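Local atomic coordinates of XRE family transcriptional regulator (Enterobacter cloacae subsp. cloacae, PDB entry 6B8W), a protein that probably binds DNA as an XRE-family transcription factor, the chain here being its metal-binding cupin domain. Residues V44-E49 and H86-I91. Sequence-based numbering, arbitrary orientation.
Sequences VVISGE and HFHSLI
Ile46 reaches across to two histidines by splitting its branches: CG2 stands anti to the backbone N and meets the His86 ring, while CG1, anti to the carbonyl carbon (chi1 -54°), carries CD1 over His88. Ile46 CD1 sits 3.7 Å from the centroid of the His88 ring, practically on its normal, a CH-pi contact centred on the face. On His86 the CH-pi contact is made by Ile46 CB, off toward the rim, and Ile46 CG2 lies 3.6 Å from His86 ND1. A water in the His86 ring plane joins His86 ND1, at 2.7 Å, to Ser47 OG; the other ring nitrogen, NE2, is hydrogen-bonded to Ser21 OG, so both nitrogens have partners, which should hold the ring's rotation.

Val44 and His88 form a hydrogen-bonded antiparallel pair, with His88 N 2.8 Å from Val44 O, and Val45 faces Phe87 as a non-hydrogen-bonded pair. At the classic beta bulge that follows, Ile46 (psi -54°) departs from strand geometry and its side chain turns toward strand 85-92; His86 O accepts from both Ile46 N (2.8 Å) and Ser47 N (3.1 Å), and His86 N returns a bond to Ser47 O.

Phe87 points to the opposite face, its ring meeting that of Tyr77, which binds manganese in this protein, though this chain holds none here. Strands 40-47 and 85-92 are neighbours inside the antiparallel cupin sheet, flanked by 66-70 and 17-24, and on the histidine side Ile46 packs against Ile46 of the second subunit.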
ATOM      1  N   VAL A  44      -6.633   1.602   1.008  0.60 23.85           N
ATOM      2  CA  VAL A  44      -5.887   2.702   1.613  0.60 23.86           C
ATOM      3  C   VAL A  44      -5.924   3.850   0.619  0.60 23.66           C
ATOM      4  O   VAL A  44      -5.597   3.667  -0.558  0.60 23.80           O
ATOM      5  CB  VAL A  44      -4.413   2.337   1.888  0.60 25.02           C
ATOM      6  CG1 VAL A  44      -3.650   3.544   2.432  0.60 25.59           C
ATOM      7  CG2 VAL A  44      -4.322   1.167   2.854  0.60 25.61           C
ATOM      8  N   VAL A  45      -6.350   5.024   1.066  1.00 23.46           N
ATOM      9  CA  VAL A  45      -6.391   6.199   0.186  1.00 24.23           C
ATOM     10  C   VAL A  45      -4.997   6.814   0.111  1.00 25.05           C
ATOM     11  O   VAL A  45      -4.337   6.984   1.124  1.00 24.87           O
ATOM     12  CB  VAL A  45      -7.426   7.229   0.679  1.00 24.22           C
ATOM     13  CG1 VAL A  45      -7.408   8.504  -0.158  1.00 25.01           C
ATOM     14  CG2 VAL A  45      -8.825   6.613   0.631  1.00 24.52           C
ATOM     15  N   ILE A  46      -4.567   7.140  -1.101  1.00 26.59           N
ATOM     16  CA  ILE A  46      -3.255   7.732  -1.337  1.00 28.56           C
ATOM     17  C   ILE A  46      -3.413   9.235  -1.484  1.00 28.88           C
ATOM     18  O   ILE A  46      -2.746   9.990  -0.785  1.00 28.51           O
ATOM     19  CB  ILE A  46      -2.583   7.125  -2.587  1.00 28.92           C
ATOM     20  CG1 ILE A  46      -2.536   5.593  -2.481  1.00 28.57           C
ATOM     21  CG2 ILE A  46      -1.203   7.712  -2.793  1.00 29.93           C
ATOM     22  CD1 ILE A  46      -1.966   5.040  -1.199  1.00 29.01           C
ATOM     23  N   SER A  47      -4.294   9.659  -2.392  1.00 28.87           N
ATOM     24  CA  SER A  47      -4.571  11.096  -2.591  1.00 30.49           C
ATOM     25  C   SER A  47      -6.054  11.292  -2.930  1.00 29.17           C
ATOM     26  O   SER A  47      -6.674  10.436  -3.535  1.00 28.37           O
ATOM     27  CB  SER A  47      -3.680  11.687  -3.679  1.00 33.00           C
ATOM     28  OG  SER A  47      -3.925  11.103  -4.934  1.00 36.82           O
ATOM     29  N   GLY A  48      -6.614  12.407  -2.499  1.00 28.73           N
ATOM     30  CA  GLY A  48      -8.025  12.685  -2.732  1.00 29.74           C
ATOM     31  C   GLY A  48      -8.873  12.185  -1.581  1.00 29.65           C
ATOM     32  O   GLY A  48      -8.376  12.025  -0.476  1.00 29.72           O
ATOM     33  N   GLU A  49     -10.151  11.946  -1.865  1.00 29.16           N
ATOM     34  CA  GLU A  49     -11.136  11.491  -0.890  1.00 30.69           C
ATOM     35  C   GLU A  49     -11.947  10.385  -1.526  1.00 28.96           C
ATOM     36  O   GLU A  49     -12.435  10.542  -2.629  1.00 27.22           O
ATOM     37  CB  GLU A  49     -12.115  12.601  -0.550  1.00 34.04           C
ATOM     38  CG  GLU A  49     -11.477  13.838   0.001  1.00 37.71           C
ATOM     39  CD  GLU A  49     -12.489  14.892   0.366  1.00 39.93           C
ATOM     40  OE1 GLU A  49     -13.713  14.654   0.221  1.00 37.94           O
ATOM     41  OE2 GLU A  49     -12.030  15.950   0.826  1.00 43.34           O
ATOM     42  N   HIS A  86      -7.004   8.632  -5.752  1.00 25.07           N
ATOM     43  CA  HIS A  86      -6.057   7.560  -5.968  1.00 25.41           C
ATOM     44  C   HIS A  86      -6.028   6.700  -4.711  1.00 25.45           C
ATOM     45  O   HIS A  86      -5.801   7.209  -3.623  1.00 24.91           O
ATOM     46  CB  HIS A  86      -4.670   8.157  -6.240  1.00 26.26           C
ATOM     47  CG  HIS A  86      -3.591   7.138  -6.451  1.00 26.70           C
ATOM     48  ND1 HIS A  86      -2.259   7.427  -6.250  1.00 28.17           N
ATOM     49  CD2 HIS A  86      -3.645   5.828  -6.791  1.00 26.46           C
ATOM     50  CE1 HIS A  86      -1.532   6.353  -6.503  1.00 29.68           C
ATOM     51  NE2 HIS A  86      -2.352   5.359  -6.811  1.00 28.69           N
ATOM     52  N   PHE A  87      -6.299   5.406  -4.850  1.00 24.74           N
ATOM     53  CA  PHE A  87      -6.246   4.525  -3.695  1.00 23.85           C
ATOM     54  C   PHE A  87      -5.617   3.209  -4.080  1.00 23.13           C
ATOM     55  O   PHE A  87      -5.422   2.929  -5.255  1.00 23.06           O
ATOM     56  CB  PHE A  87      -7.624   4.334  -3.052  1.00 23.19           C
ATOM     57  CG  PHE A  87      -8.647   3.673  -3.939  1.00 24.09           C
ATOM     58  CD1 PHE A  87      -9.386   4.420  -4.844  1.00 24.76           C
ATOM     59  CD2 PHE A  87      -8.896   2.313  -3.835  1.00 24.44           C
ATOM     60  CE1 PHE A  87     -10.339   3.818  -5.643  1.00 26.49           C
ATOM     61  CE2 PHE A  87      -9.851   1.696  -4.631  1.00 25.99           C
ATOM     62  CZ  PHE A  87     -10.585   2.447  -5.536  1.00 26.28           C
ATOM     63  N   HIS A  88      -5.202   2.447  -3.078  1.00 22.61           N
ATOM     64  CA  HIS A  88      -4.700   1.106  -3.323  1.00 23.28           C
ATOM     65  C   HIS A  88      -5.699   0.118  -2.796  1.00 23.81           C
ATOM     66  O   HIS A  88      -6.348   0.357  -1.767  1.00 23.95           O
ATOM     67  CB  HIS A  88      -3.371   0.779  -2.634  1.00 24.06           C
ATOM     68  CG  HIS A  88      -2.205   1.574  -3.104  1.00 25.39           C
ATOM     69  ND1 HIS A  88      -0.992   1.549  -2.444  1.00 26.09           N
ATOM     70  CD2 HIS A  88      -2.060   2.446  -4.126  1.00 26.07           C
ATOM     71  CE1 HIS A  88      -0.145   2.351  -3.059  1.00 27.37           C
ATOM     72  NE2 HIS A  88      -0.770   2.920  -4.073  1.00 26.39           N
ATOM     73  N   SER A  89      -5.805  -1.001  -3.500  1.00 24.61           N
ATOM     74  CA  SER A  89      -6.659  -2.098  -3.108  1.00 25.08           C
ATOM     75  C   SER A  89      -5.760  -3.312  -2.993  1.00 25.80           C
ATOM     76  O   SER A  89      -5.153  -3.729  -3.971  1.00 27.00           O
ATOM     77  CB  SER A  89      -7.760  -2.319  -4.143  1.00 26.27           C
ATOM     78  OG  SER A  89      -8.428  -3.549  -3.915  1.00 28.25           O
ATOM     79  N   LEU A  90      -5.646  -3.849  -1.784  1.00 24.81           N
ATOM     80  CA  LEU A  90      -4.840  -5.029  -1.535  1.00 26.08           C
ATOM     81  C   LEU A  90      -5.777  -6.196  -1.345  1.00 25.67           C
ATOM     82  O   LEU A  90      -6.766  -6.082  -0.631  1.00 26.00           O
ATOM     83  CB  LEU A  90      -4.001  -4.863  -0.275  1.00 27.69           C
ATOM     84  CG  LEU A  90      -2.845  -3.855  -0.302  1.00 29.67           C
ATOM     85  CD1 LEU A  90      -3.316  -2.430  -0.471  1.00 30.06           C
ATOM     86  CD2 LEU A  90      -2.111  -3.998   1.017  1.00 31.80           C
ATOM     87  N   ILE A  91      -5.457  -7.317  -1.974  1.00 25.72           N
ATOM     88  CA  ILE A  91      -6.290  -8.504  -1.888  1.00 26.85           C
ATOM     89  C   ILE A  91      -5.472  -9.696  -1.430  1.00 26.09           C
ATOM     90  O   ILE A  91      -4.484 -10.008  -2.050  1.00 27.14           O
ATOM     91  CB  ILE A  91      -6.905  -8.857  -3.258  1.00 29.63           C
ATOM     92  CG1 ILE A  91      -7.731  -7.688  -3.835  1.00 32.54           C
ATOM     93  CG2 ILE A  91      -7.739 -10.124  -3.144  1.00 30.00           C
ATOM     94  CD1 ILE A  91      -9.027  -7.391  -3.102  1.00 33.58           C
TER
HETATM   95  O   HOH W   1      -1.285   9.931  -5.734  1.00 32.76           O